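Ribonucleoside-diphosphate reductase (Pseudomonas aeruginosa, PDB 5IM3) probably catalyses the reduction of ribonucleoside diphosphates to deoxyribonucleotides for DNA synthesis, and binds dATP as an allosteric nucleotide. Local coordinates at residues 276-281 with 326-331; 338-343 with 630-635; 489-494 with 499-504; 509-514 with 521-526. All coordinates share one frame; numbering follows the deposited sequence.

Interaction 1 (276-281 with 326-331)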
loop_
_atom_site.group_PDB
_atom_site.type_symbol
_atom_site.label_atom_id
_atom_site.label_comp_id
_atom_site.label_asym_id
_atom_site.label_seq_id
_atom_site.Cartn_x
_atom_site.Cartn_y
_atom_site.Cartn_z
ATOM N N LYS A 276 53.891 -44.477 -2.470
ATOM C CA LYS A 276 54.546 -45.756 -2.715
ATOM C C LYS A 276 55.500 -46.141 -1.593
ATOM O O LYS A 276 55.887 -47.310 -1.501
ATOM C CB LYS A 276 55.311 -45.717 -4.036
ATOM C CG LYS A 276 54.424 -45.667 -5.260
ATOM C CD LYS A 276 55.251 -45.562 -6.527
ATOM C CE LYS A 276 54.365 -45.581 -7.757
ATOM N NZ LYS A 276 55.137 -45.367 -9.010
ATOM N N GLU A 277 55.893 -45.191 -0.746
ATOM C CA GLU A 277 56.755 -45.495 0.390
ATOM C C GLU A 277 56.014 -46.199 1.521
ATOM O O GLU A 277 56.648 -46.577 2.511
ATOM C CB GLU A 277 57.401 -44.209 0.917
ATOM C CG GLU A 277 58.279 -43.488 -0.105
ATOM C CD GLU A 277 58.760 -42.131 0.383
ATOM O OE1 GLU A 277 58.295 -41.682 1.454
ATOM O OE2 GLU A 277 59.599 -41.512 -0.306
ATOM N N PHE A 278 54.699 -46.369 1.405
ATOM C CA PHE A 278 53.931 -47.105 2.394
ATOM C C PHE A 278 54.025 -48.603 2.129
ATOM O O PHE A 278 54.364 -49.047 1.028
ATOM C CB PHE A 278 52.462 -46.680 2.376
ATOM C CG PHE A 278 52.189 -45.377 3.070
ATOM C CD1 PHE A 278 52.332 -44.173 2.398
ATOM C CD2 PHE A 278 51.765 -45.355 4.390
ATOM C CE1 PHE A 278 52.071 -42.972 3.032
ATOM C CE2 PHE A 278 51.501 -44.154 5.028
ATOM C CZ PHE A 278 51.653 -42.963 4.348
ATOM N N ASP A 279 53.713 -49.385 3.159
ATOM C CA ASP A 279 53.646 -50.839 3.031
ATOM C C ASP A 279 52.234 -51.180 2.576
ATOM O O ASP A 279 51.327 -51.385 3.384
ATOM C CB ASP A 279 54.005 -51.519 4.346
ATOM C CG ASP A 279 54.170 -53.015 4.199
ATOM O OD1 ASP A 279 53.340 -53.641 3.507
ATOM O OD2 ASP A 279 55.135 -53.564 4.772
ATOM N N LEU A 280 52.047 -51.248 1.257
ATOM C CA LEU A 280 50.705 -51.400 0.708
ATOM C C LEU A 280 50.106 -52.762 1.036
ATOM O O LEU A 280 48.882 -52.881 1.158
ATOM C CB LEU A 280 50.735 -51.174 -0.802
ATOM C CG LEU A 280 51.310 -49.817 -1.225
ATOM C CD1 LEU A 280 51.418 -49.716 -2.739
ATOM C CD2 LEU A 280 50.469 -48.670 -0.672
ATOM N N GLU A 281 50.938 -53.798 1.182
ATOM C CA GLU A 281 50.413 -55.104 1.569
ATOM C C GLU A 281 49.758 -55.030 2.942
ATOM O O GLU A 281 48.651 -55.543 3.147
ATOM C CB GLU A 281 51.533 -56.147 1.553
ATOM C CG GLU A 281 51.043 -57.590 1.618
ATOM C CD GLU A 281 51.168 -58.201 3.001
ATOM O OE1 GLU A 281 51.314 -57.445 3.982
ATOM O OE2 GLU A 281 51.136 -59.445 3.107
ATOM N N VAL A 326 43.245 -40.792 1.662
ATOM C CA VAL A 326 43.232 -39.606 2.513
ATOM C C VAL A 326 44.025 -39.876 3.783
ATOM O O VAL A 326 44.830 -39.044 4.223
ATOM C CB VAL A 326 41.783 -39.184 2.826
ATOM C CG1 VAL A 326 41.764 -37.914 3.671
ATOM C CG2 VAL A 326 41.002 -38.980 1.540
ATOM N N ALA A 327 43.821 -41.053 4.377
ATOM C CA ALA A 327 44.557 -41.425 5.577
ATOM C C ALA A 327 46.055 -41.450 5.309
ATOM O O ALA A 327 46.846 -40.924 6.098
ATOM C CB ALA A 327 44.074 -42.786 6.078
ATOM N N MET A 328 46.461 -42.060 4.193
ATOM C CA MET A 328 47.877 -42.102 3.839
ATOM C C MET A 328 48.424 -40.697 3.629
ATOM O O MET A 328 49.487 -40.344 4.155
ATOM C CB MET A 328 48.078 -42.952 2.581
ATOM C CG MET A 328 47.849 -44.454 2.777
ATOM S SD MET A 328 47.689 -45.361 1.221
ATOM C CE MET A 328 49.383 -45.381 0.647
ATOM N N GLY A 329 47.705 -39.874 2.864
ATOM C CA GLY A 329 48.156 -38.515 2.619
ATOM C C GLY A 329 48.350 -37.721 3.893
ATOM O O GLY A 329 49.250 -36.881 3.975
ATOM N N LEU A 330 47.523 -37.976 4.904
ATOM C CA LEU A 330 47.659 -37.306 6.188
ATOM C C LEU A 330 48.755 -37.900 7.062
ATOM O O LEU A 330 49.089 -37.298 8.089
ATOM C CB LEU A 330 46.323 -37.353 6.939
ATOM C CG LEU A 330 45.195 -36.512 6.328
ATOM C CD1 LEU A 330 43.897 -36.736 7.090
ATOM C CD2 LEU A 330 45.563 -35.030 6.314
ATOM N N ALA A 331 49.327 -39.045 6.679
ATOM C CA ALA A 331 50.344 -39.714 7.481
ATOM C C ALA A 331 51.692 -39.832 6.775
ATOM O O ALA A 331 52.556 -40.584 7.246
ATOM C CB ALA A 331 49.854 -41.107 7.887
#
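Phe278 and Met328 form a Met-aromatic contact that fixes the linker before helix 280-286 onto the last turn of helix 319-330. Helix 319-330 belongs to the all-alpha domain of the large subunit. The two side chains run past each other in opposite directions, so each tip lies near the base of the other. Met328 lies along one face of the phenyl ring. Its CB sits over that face, 4.2 Å from the ring centroid of Phe278 and 20° off the normal, as a CH-pi contact. Its sulfur stands above the same ring but farther off, with SD of Met328 5.0 Å from the centroid of Phe278. The methyl group reaches the near end of the ring, where Met328 CE is 3.6 Å from Phe278 CD1. Met328 gets there by a chain that stays extended through chi2 and then bends at chi3 (74°). The bend also carries the methyl to Leu280, whose CD2 lies 3.7 Å from Met328 CE. These two side chains cross at about a right angle.

Around the contact, Arg337 makes a cation-pi interaction with Phe278. Asp279 N-caps helix 280-286, and its backbone N bonds to Glu338. Leu280 also packs on Pro259 and Ile262 of helix 250-267. The far tip of the ring touches the helix end. Ala331 CB is 4.4 Å from Phe278 CZ. Met328 O lies 3.4 Å from Phe278 CZ and also accepts a 2.8 Å hydrogen bond from Ala331 N.

Interaction 2 (338-343 with 630-635)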
loop_
_atom_site.group_PDB
_atom_site.type_symbol
_atom_site.label_atom_id
_atom_site.label_comp_id
_atom_site.label_asym_id
_atom_site.label_seq_id
_atom_site.Cartn_x
_atom_site.Cartn_y
_atom_site.Cartn_z
ATOM N N GLU A 338 52.319 -46.638 8.705
ATOM C CA GLU A 338 51.208 -47.569 8.531
ATOM C C GLU A 338 50.258 -47.531 9.722
ATOM O O GLU A 338 49.035 -47.465 9.549
ATOM C CB GLU A 338 51.742 -48.985 8.310
ATOM C CG GLU A 338 52.376 -49.211 6.941
ATOM C CD GLU A 338 53.738 -48.555 6.795
ATOM O OE1 GLU A 338 54.393 -48.295 7.827
ATOM O OE2 GLU A 338 54.153 -48.300 5.642
ATOM N N ALA A 339 50.801 -47.575 10.941
ATOM C CA ALA A 339 49.957 -47.564 12.131
ATOM C C ALA A 339 49.065 -46.326 12.162
ATOM O O ALA A 339 47.862 -46.418 12.435
ATOM C CB ALA A 339 50.826 -47.638 13.385
ATOM N N ARG A 340 49.635 -45.153 11.884
ATOM C CA ARG A 340 48.836 -43.929 11.876
ATOM C C ARG A 340 47.882 -43.894 10.689
ATOM O O ARG A 340 46.743 -43.432 10.818
ATOM C CB ARG A 340 49.751 -42.703 11.871
ATOM C CG ARG A 340 50.633 -42.587 13.108
ATOM C CD ARG A 340 49.805 -42.479 14.381
ATOM N NE ARG A 340 50.636 -42.371 15.573
ATOM C CZ ARG A 340 50.159 -42.289 16.811
ATOM N NH1 ARG A 340 48.849 -42.292 17.025
ATOM N NH2 ARG A 340 50.993 -42.203 17.841
ATOM N N ALA A 341 48.322 -44.375 9.525
ATOM C CA ALA A 341 47.432 -44.422 8.370
ATOM C C ALA A 341 46.222 -45.304 8.649
ATOM O O ALA A 341 45.095 -44.960 8.277
ATOM C CB ALA A 341 48.187 -44.922 7.137
ATOM N N ILE A 342 46.434 -46.444 9.313
ATOM C CA ILE A 342 45.316 -47.311 9.668
ATOM C C ILE A 342 44.414 -46.625 10.687
ATOM O O ILE A 342 43.183 -46.700 10.595
ATOM C CB ILE A 342 45.838 -48.667 10.184
ATOM C CG1 ILE A 342 46.527 -49.431 9.049
ATOM C CG2 ILE A 342 44.702 -49.501 10.785
ATOM C CD1 ILE A 342 47.282 -50.668 9.506
ATOM N N GLU A 343 45.007 -45.951 11.674
ATOM C CA GLU A 343 44.210 -45.207 12.644
ATOM C C GLU A 343 43.357 -44.144 11.954
ATOM O O GLU A 343 42.187 -43.952 12.308
ATOM C CB GLU A 343 45.125 -44.569 13.692
ATOM C CG GLU A 343 44.400 -43.779 14.783
ATOM C CD GLU A 343 45.354 -42.997 15.674
ATOM O OE1 GLU A 343 46.583 -43.122 15.492
ATOM O OE2 GLU A 343 44.873 -42.252 16.556
ATOM N N ALA A 630 41.166 -37.227 15.837
ATOM C CA ALA A 630 40.785 -36.092 15.003
ATOM C C ALA A 630 41.788 -34.953 15.141
ATOM O O ALA A 630 42.254 -34.396 14.142
ATOM C CB ALA A 630 39.383 -35.619 15.381
ATOM N N VAL A 631 42.130 -34.591 16.380
ATOM C CA VAL A 631 43.054 -33.483 16.600
ATOM C C VAL A 631 44.408 -33.790 15.975
ATOM O O VAL A 631 45.042 -32.916 15.373
ATOM C CB VAL A 631 43.177 -33.180 18.106
ATOM C CG1 VAL A 631 44.254 -32.126 18.361
ATOM C CG2 VAL A 631 41.836 -32.715 18.666
ATOM N N ARG A 632 44.878 -35.034 16.106
ATOM C CA ARG A 632 46.153 -35.399 15.502
ATOM C C ARG A 632 46.110 -35.221 13.990
ATOM O O ARG A 632 47.025 -34.640 13.395
ATOM C CB ARG A 632 46.520 -36.838 15.858
ATOM C CG ARG A 632 47.920 -37.232 15.409
ATOM C CD ARG A 632 48.221 -38.697 15.697
ATOM N NE ARG A 632 49.618 -39.023 15.426
ATOM C CZ ARG A 632 50.600 -38.914 16.315
ATOM N NH1 ARG A 632 50.350 -38.486 17.545
ATOM N NH2 ARG A 632 51.843 -39.234 15.972
ATOM N N MET A 633 45.048 -35.716 13.350
ATOM C CA MET A 633 44.911 -35.545 11.907
ATOM C C MET A 633 44.919 -34.071 11.526
ATOM O O MET A 633 45.537 -33.683 10.526
ATOM C CB MET A 633 43.626 -36.216 11.425
ATOM C CG MET A 633 43.621 -37.722 11.631
ATOM S SD MET A 633 42.017 -38.477 11.321
ATOM C CE MET A 633 41.795 -38.161 9.575
ATOM N N LEU A 634 44.246 -33.228 12.314
ATOM C CA LEU A 634 44.222 -31.801 12.007
ATOM C C LEU A 634 45.595 -31.174 12.205
ATOM O O LEU A 634 45.999 -30.298 11.433
ATOM C CB LEU A 634 43.175 -31.092 12.868
ATOM C CG LEU A 634 41.712 -31.358 12.501
ATOM C CD1 LEU A 634 40.771 -30.641 13.462
ATOM C CD2 LEU A 634 41.412 -30.943 11.062
ATOM N N ASP A 635 46.333 -31.611 13.228
ATOM C CA ASP A 635 47.683 -31.095 13.413
ATOM C C ASP A 635 48.583 -31.512 12.258
ATOM O O ASP A 635 49.450 -30.741 11.829
ATOM C CB ASP A 635 48.255 -31.574 14.746
ATOM C CG ASP A 635 49.433 -30.731 15.209
ATOM O OD1 ASP A 635 49.302 -29.489 15.232
ATOM O OD2 ASP A 635 50.491 -31.301 15.540
#
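Arg340 and Arg632 meet between helix 337-349 and helix 620-640, whose backbones stay well apart. The nearest CA atoms, of Arg340 and Met633, are 9.3 Å from each other. The motif is a stacked arginine pair, joining the all-alpha domain to the barrel domain. The guanidinium groups lie face on face, with planes 17° apart and Arg340 CZ 3.4 Å from Arg632 CZ. Each centre sits over the other. The chains arrive crossing at about a right angle: Arg632 is extended from CG to NE, while Arg340 is bent at chi2 (-60°).

The closest nitrogens, Arg340 NE and Arg632 NH2, are 3.4 Å apart. Both are donors, so no hydrogen bond joins them. Acids around the pair probably offset the like charges. Arg632 NH2 makes salt bridges to Glu334 and Glu706, although Arg707 also brings a positive charge near it. Glu343, one turn on from Arg340, has its other oxygen, OE2, bonded to Thr629. This anchors the carboxylate that pairs with Arg340. Arg340 NH1 donates to the syn lone pair of Glu343 OE1 at 2.9 Å, close to the guanidinium plane.

Interaction 3 (489-494 with 499-504)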
loop_
_atom_site.group_PDB
_atom_site.type_symbol
_atom_site.label_atom_id
_atom_site.label_comp_id
_atom_site.label_asym_id
_atom_site.label_seq_id
_atom_site.Cartn_x
_atom_site.Cartn_y
_atom_site.Cartn_z
ATOM N N ASP A 489 31.527 -3.989 21.462
ATOM C CA ASP A 489 30.553 -4.037 22.550
ATOM C C ASP A 489 29.974 -2.658 22.833
ATOM O O ASP A 489 28.787 -2.530 23.154
ATOM C CB ASP A 489 31.205 -4.602 23.815
ATOM C CG ASP A 489 31.258 -6.118 23.824
ATOM O OD1 ASP A 489 30.950 -6.736 22.783
ATOM O OD2 ASP A 489 31.611 -6.692 24.874
ATOM N N LEU A 490 30.798 -1.614 22.719
ATOM C CA LEU A 490 30.351 -0.275 23.082
ATOM C C LEU A 490 29.170 0.162 22.228
ATOM O O LEU A 490 28.260 0.838 22.719
ATOM C CB LEU A 490 31.507 0.717 22.947
ATOM C CG LEU A 490 31.242 2.141 23.433
ATOM C CD1 LEU A 490 30.953 2.159 24.922
ATOM C CD2 LEU A 490 32.430 3.027 23.113
ATOM N N PHE A 491 29.160 -0.215 20.948
ATOM C CA PHE A 491 28.032 0.142 20.094
ATOM C C PHE A 491 26.743 -0.475 20.618
ATOM O O PHE A 491 25.719 0.206 20.739
ATOM C CB PHE A 491 28.287 -0.293 18.652
ATOM C CG PHE A 491 27.092 -0.115 17.755
ATOM C CD1 PHE A 491 26.744 1.140 17.279
ATOM C CD2 PHE A 491 26.308 -1.198 17.398
ATOM C CE1 PHE A 491 25.640 1.308 16.460
ATOM C CE2 PHE A 491 25.201 -1.035 16.580
ATOM C CZ PHE A 491 24.870 0.220 16.110
ATOM N N MET A 492 26.774 -1.773 20.933
ATOM C CA MET A 492 25.598 -2.422 21.499
ATOM C C MET A 492 25.201 -1.780 22.823
ATOM O O MET A 492 24.010 -1.636 23.118
ATOM C CB MET A 492 25.861 -3.915 21.688
ATOM C CG MET A 492 26.205 -4.663 20.406
ATOM S SD MET A 492 24.922 -4.575 19.145
ATOM C CE MET A 492 23.528 -5.302 20.014
ATOM N N LYS A 493 26.187 -1.394 23.639
ATOM C CA LYS A 493 25.881 -0.667 24.867
ATOM C C LYS A 493 25.103 0.608 24.570
ATOM O O LYS A 493 24.147 0.942 25.279
ATOM C CB LYS A 493 27.169 -0.338 25.623
ATOM C CG LYS A 493 27.849 -1.528 26.280
ATOM C CD LYS A 493 29.057 -1.073 27.090
ATOM C CE LYS A 493 29.729 -2.226 27.820
ATOM N NZ LYS A 493 30.895 -1.768 28.628
ATOM N N ARG A 494 25.501 1.336 23.524
ATOM C CA ARG A 494 24.801 2.566 23.169
ATOM C C ARG A 494 23.406 2.278 22.625
ATOM O O ARG A 494 22.494 3.093 22.799
ATOM C CB ARG A 494 25.623 3.360 22.151
ATOM C CG ARG A 494 26.986 3.814 22.665
ATOM C CD ARG A 494 26.869 4.977 23.645
ATOM N NE ARG A 494 28.164 5.352 24.213
ATOM C CZ ARG A 494 29.040 6.163 23.626
ATOM N NH1 ARG A 494 28.775 6.693 22.437
ATOM N NH2 ARG A 494 30.188 6.443 24.225
ATOM N N GLY A 499 21.975 5.603 23.411
ATOM C CA GLY A 499 23.034 6.585 23.338
ATOM C C GLY A 499 23.393 6.951 21.909
ATOM O O GLY A 499 22.838 6.439 20.937
ATOM N N SER A 500 24.352 7.865 21.794
ATOM C CA SER A 500 24.830 8.323 20.502
ATOM C C SER A 500 26.017 7.473 20.046
ATOM O O SER A 500 26.501 6.593 20.764
ATOM C CB SER A 500 25.213 9.799 20.575
ATOM O OG SER A 500 26.270 9.991 21.500
ATOM N N TRP A 501 26.498 7.747 18.837
ATOM C CA TRP A 501 27.561 6.956 18.229
ATOM C C TRP A 501 28.238 7.812 17.171
ATOM O O TRP A 501 27.560 8.372 16.304
ATOM C CB TRP A 501 26.991 5.668 17.619
ATOM C CG TRP A 501 28.008 4.748 17.013
ATOM C CD1 TRP A 501 28.170 4.465 15.688
ATOM C CD2 TRP A 501 28.998 3.981 17.710
ATOM N NE1 TRP A 501 29.199 3.571 15.517
ATOM C CE2 TRP A 501 29.724 3.258 16.742
ATOM C CE3 TRP A 501 29.343 3.835 19.056
ATOM C CZ2 TRP A 501 30.773 2.403 17.078
ATOM C CZ3 TRP A 501 30.388 2.983 19.389
ATOM C CH2 TRP A 501 31.089 2.280 18.404
ATOM N N THR A 502 29.562 7.917 17.246
ATOM C CA THR A 502 30.329 8.792 16.369
ATOM C C THR A 502 31.120 7.965 15.365
ATOM O O THR A 502 31.786 6.993 15.736
ATOM C CB THR A 502 31.279 9.682 17.177
ATOM O OG1 THR A 502 30.525 10.450 18.124
ATOM C CG2 THR A 502 32.041 10.629 16.258
ATOM N N LEU A 503 31.048 8.358 14.097
ATOM C CA LEU A 503 31.803 7.717 13.033
ATOM C C LEU A 503 33.099 8.480 12.785
ATOM O O LEU A 503 33.113 9.714 12.765
ATOM C CB LEU A 503 30.978 7.648 11.744
ATOM C CG LEU A 503 29.547 7.120 11.890
ATOM C CD1 LEU A 503 28.870 7.006 10.531
ATOM C CD2 LEU A 503 29.534 5.782 12.607
ATOM N N PHE A 504 34.188 7.734 12.607
ATOM C CA PHE A 504 35.510 8.297 12.378
ATOM C C PHE A 504 36.139 7.641 11.159
ATOM O O PHE A 504 35.790 6.521 10.778
ATOM C CB PHE A 504 36.454 8.080 13.572
ATOM C CG PHE A 504 35.976 8.676 14.861
ATOM C CD1 PHE A 504 36.129 10.029 15.114
ATOM C CD2 PHE A 504 35.408 7.877 15.838
ATOM C CE1 PHE A 504 35.705 10.574 16.310
ATOM C CE2 PHE A 504 34.976 8.417 17.033
ATOM C CZ PHE A 504 35.130 9.766 17.272
#
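A tight helix-to-strand connection in the barrel domain brings helix 489-496 against strand 500-504. The short segments run roughly antiparallel, at 142°, with their axes 8.6 Å apart. At the turn, Gly499 N donates to Arg494 O over 2.6 Å, in the carbonyl plane and on a lone pair. Gly499 has no side chain, and its CA lies 4.2 Å from Arg494 CD, so the arginine can run close past the turn.

Arg494 bends at chi2 (-74°) and curls over the start of the strand. Its NH1 donates to Ser500 O at 2.8 Å. The oxygen lies in the guanidinium plane, yet the N-H comes from above the carbonyl plane and not along a lone pair. The same NH1 also pairs with Glu528.

Deeper in, Phe491 and Trp501 make a T-shaped stack. The edge of Phe491 points at the indole face, with Phe491 CD1 3.7 Å from Trp501 CD2 and the planes at 71°. Phe491 CB sits over the six-membered ring as a CH-pi contact. Leu490 CG packs obliquely on the indole, 4.2 Å from Trp501 CZ3.

Trp501 NE1 is satisfied by Thr456 O. Tyr524 of helix 517-532 stacks on the indole from the side opposite Phe491. Strand 500-504 pairs with strand 539-543, while helix 544-558 packs against Phe491 through Trp548 and Met551.

Interaction 4 (509-514 with 521-526)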
loop_
_atom_site.group_PDB
_atom_site.type_symbol
_atom_site.label_atom_id
_atom_site.label_comp_id
_atom_site.label_asym_id
_atom_site.label_seq_id
_atom_site.Cartn_x
_atom_site.Cartn_y
_atom_site.Cartn_z
ATOM N N VAL A 509 42.080 7.849 13.695
ATOM C CA VAL A 509 42.043 7.069 14.928
ATOM C C VAL A 509 42.686 5.712 14.659
ATOM O O VAL A 509 42.042 4.671 14.847
ATOM C CB VAL A 509 40.602 6.929 15.445
ATOM C CG1 VAL A 509 40.071 8.289 15.905
ATOM C CG2 VAL A 509 39.685 6.342 14.368
ATOM N N PRO A 510 43.954 5.670 14.238
ATOM C CA PRO A 510 44.529 4.404 13.752
ATOM C C PRO A 510 44.695 3.338 14.820
ATOM O O PRO A 510 44.947 2.179 14.467
ATOM C CB PRO A 510 45.890 4.832 13.185
ATOM C CG PRO A 510 46.221 6.112 13.892
ATOM C CD PRO A 510 44.908 6.792 14.140
ATOM N N ASP A 511 44.553 3.676 16.099
ATOM C CA ASP A 511 44.770 2.717 17.173
ATOM C C ASP A 511 43.499 1.997 17.609
ATOM O O ASP A 511 43.595 0.987 18.312
ATOM C CB ASP A 511 45.409 3.418 18.383
ATOM C CG ASP A 511 44.658 4.673 18.800
ATOM O OD1 ASP A 511 44.182 5.410 17.912
ATOM O OD2 ASP A 511 44.546 4.924 20.019
ATOM N N LEU A 512 42.319 2.464 17.188
ATOM C CA LEU A 512 41.066 1.888 17.677
ATOM C C LEU A 512 40.880 0.452 17.206
ATOM O O LEU A 512 40.482 -0.421 17.987
ATOM C CB LEU A 512 39.877 2.737 17.223
ATOM C CG LEU A 512 39.559 4.032 17.974
ATOM C CD1 LEU A 512 38.250 4.613 17.455
ATOM C CD2 LEU A 512 39.479 3.816 19.481
ATOM N N HIS A 513 41.128 0.194 15.923
ATOM C CA HIS A 513 40.839 -1.121 15.362
ATOM C C HIS A 513 41.562 -2.229 16.123
ATOM O O HIS A 513 41.009 -3.318 16.316
ATOM C CB HIS A 513 41.217 -1.141 13.882
ATOM C CG HIS A 513 40.896 -2.429 13.192
ATOM N ND1 HIS A 513 39.662 -3.038 13.281
ATOM C CD2 HIS A 513 41.651 -3.223 12.398
ATOM C CE1 HIS A 513 39.671 -4.150 12.568
ATOM N NE2 HIS A 513 40.867 -4.286 12.023
ATOM N N ASP A 514 42.796 -1.973 16.567
ATOM C CA ASP A 514 43.556 -2.985 17.293
ATOM C C ASP A 514 43.201 -3.054 18.772
ATOM O O ASP A 514 43.503 -4.063 19.418
ATOM C CB ASP A 514 45.060 -2.727 17.151
ATOM C CG ASP A 514 45.602 -3.147 15.801
ATOM O OD1 ASP A 514 44.929 -3.928 15.099
ATOM O OD2 ASP A 514 46.711 -2.705 15.444
ATOM N N GLU A 521 37.047 1.166 24.758
ATOM C CA GLU A 521 35.965 2.061 25.152
ATOM C C GLU A 521 36.504 3.351 25.750
ATOM O O GLU A 521 35.936 4.427 25.529
ATOM C CB GLU A 521 35.038 1.348 26.137
ATOM C CG GLU A 521 34.435 0.071 25.570
ATOM C CD GLU A 521 33.287 -0.467 26.403
ATOM O OE1 GLU A 521 32.921 0.176 27.409
ATOM O OE2 GLU A 521 32.750 -1.537 26.045
ATOM N N GLU A 522 37.596 3.265 26.513
ATOM C CA GLU A 522 38.239 4.472 27.022
ATOM C C GLU A 522 38.797 5.311 25.880
ATOM O O GLU A 522 38.544 6.521 25.798
ATOM C CB GLU A 522 39.348 4.094 28.006
ATOM C CG GLU A 522 40.262 5.251 28.391
ATOM C CD GLU A 522 41.313 4.856 29.403
ATOM O OE1 GLU A 522 41.185 3.764 29.998
ATOM O OE2 GLU A 522 42.269 5.638 29.598
ATOM N N ARG A 523 39.560 4.683 24.985
ATOM C CA ARG A 523 40.158 5.421 23.879
ATOM C C ARG A 523 39.087 5.961 22.941
ATOM O O ARG A 523 39.223 7.066 22.405
ATOM C CB ARG A 523 41.141 4.524 23.124
ATOM C CG ARG A 523 42.014 5.251 22.104
ATOM C CD ARG A 523 42.880 6.308 22.762
ATOM N NE ARG A 523 43.792 6.943 21.816
ATOM C CZ ARG A 523 44.518 8.020 22.093
ATOM N NH1 ARG A 523 44.439 8.583 23.292
ATOM N NH2 ARG A 523 45.327 8.535 21.174
ATOM N N TYR A 524 38.010 5.200 22.735
ATOM C CA TYR A 524 36.939 5.664 21.862
ATOM C C TYR A 524 36.228 6.872 22.455
ATOM O O TYR A 524 35.900 7.820 21.735
ATOM C CB TYR A 524 35.936 4.542 21.602
ATOM C CG TYR A 524 34.791 4.977 20.719
ATOM C CD1 TYR A 524 34.838 4.783 19.346
ATOM C CD2 TYR A 524 33.668 5.598 21.256
ATOM C CE1 TYR A 524 33.796 5.187 18.535
ATOM C CE2 TYR A 524 32.627 6.006 20.454
ATOM C CZ TYR A 524 32.693 5.799 19.094
ATOM O OH TYR A 524 31.652 6.204 18.293
ATOM N N GLU A 525 35.951 6.843 23.760
ATOM C CA GLU A 525 35.314 7.988 24.398
ATOM C C GLU A 525 36.236 9.203 24.406
ATOM O O GLU A 525 35.758 10.341 24.352
ATOM C CB GLU A 525 34.880 7.618 25.818
ATOM C CG GLU A 525 33.693 6.658 25.859
ATOM C CD GLU A 525 33.304 6.247 27.268
ATOM O OE1 GLU A 525 34.040 6.588 28.217
ATOM O OE2 GLU A 525 32.257 5.584 27.424
ATOM N N TYR A 526 37.552 8.981 24.453
ATOM C CA TYR A 526 38.501 10.083 24.330
ATOM C C TYR A 526 38.383 10.749 22.964
ATOM O O TYR A 526 38.300 11.977 22.863
ATOM C CB TYR A 526 39.923 9.569 24.569
ATOM C CG TYR A 526 41.026 10.517 24.148
ATOM C CD1 TYR A 526 41.505 11.490 25.016
ATOM C CD2 TYR A 526 41.598 10.425 22.887
ATOM C CE1 TYR A 526 42.517 12.354 24.634
ATOM C CE2 TYR A 526 42.610 11.283 22.496
ATOM C CZ TYR A 526 43.068 12.243 23.374
ATOM O OH TYR A 526 44.077 13.096 22.987
#
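Asp511 and Leu512 lie on a type I beta turn, Val509 to Leu512, that faces helix 517-532, with the CA atoms of Leu512 and Tyr524 7.0 Å apart. The turn meets the helix through one charged pair and one apolar patch. Asp511 CG sits between its own backbone N and carbonyl carbon (chi1 51°), which turns the carboxylate to Arg523. Asp511 OD2 takes the N-H of Arg523 NE at 2.8 Å on its syn lone pair. The bond is bent, with an N-H...O angle of 140°, and the oxygen is tilted from the guanidinium plane. The carboxylate and guanidinium planes stand 71° apart. The salt bridge is therefore made through NE, not by two parallel bonds.

The aliphatic part of Arg523 also takes part. Its CG is 3.3 Å from Asp511 OD2 and 3.9 Å from Leu512 CD2. Leu512 spreads its two methyls over the helix. CD2 comes within 3.8 Å of Tyr524 N, and CD1 lies 3.9 Å from Tyr524 CD1. Phe520, Tyr527 and Trp457 also pack on Leu512. Tyr524 OH bonds to Thr502 O, which helps to fix its ring.

Both carboxylate oxygens of Asp511 are used, since OD1 bonds to Tyr527 OH. Two bonds to the same helix limit the rotation of the carboxylate, and the nearby arginine would probably favour its charged form.

The four contacts form two pairs. Interactions 1 and 2 have centres about 11 Å apart and touch: Leu330 CD1 is 3.6 Å from Met633 CE. Interaction 2 joins the all-alpha domain to the barrel domain, and interaction 1 holds residues 276-281 against the same all-alpha bundle. Interactions 3 and 4, about 12 Å apart by centres, adjoin within the barrel domain, where Lys493 NZ pairs with Glu521 OE1 at 3.1 Å. The pairs are far apart, with the centres of interactions 2 and 4 about 45 Å from each other. Interaction 4 is near a nucleotide site: the side chain of Asp511 is about 12 Å from that of Asp380, which binds dATP. The other three lie away from the annotated sites.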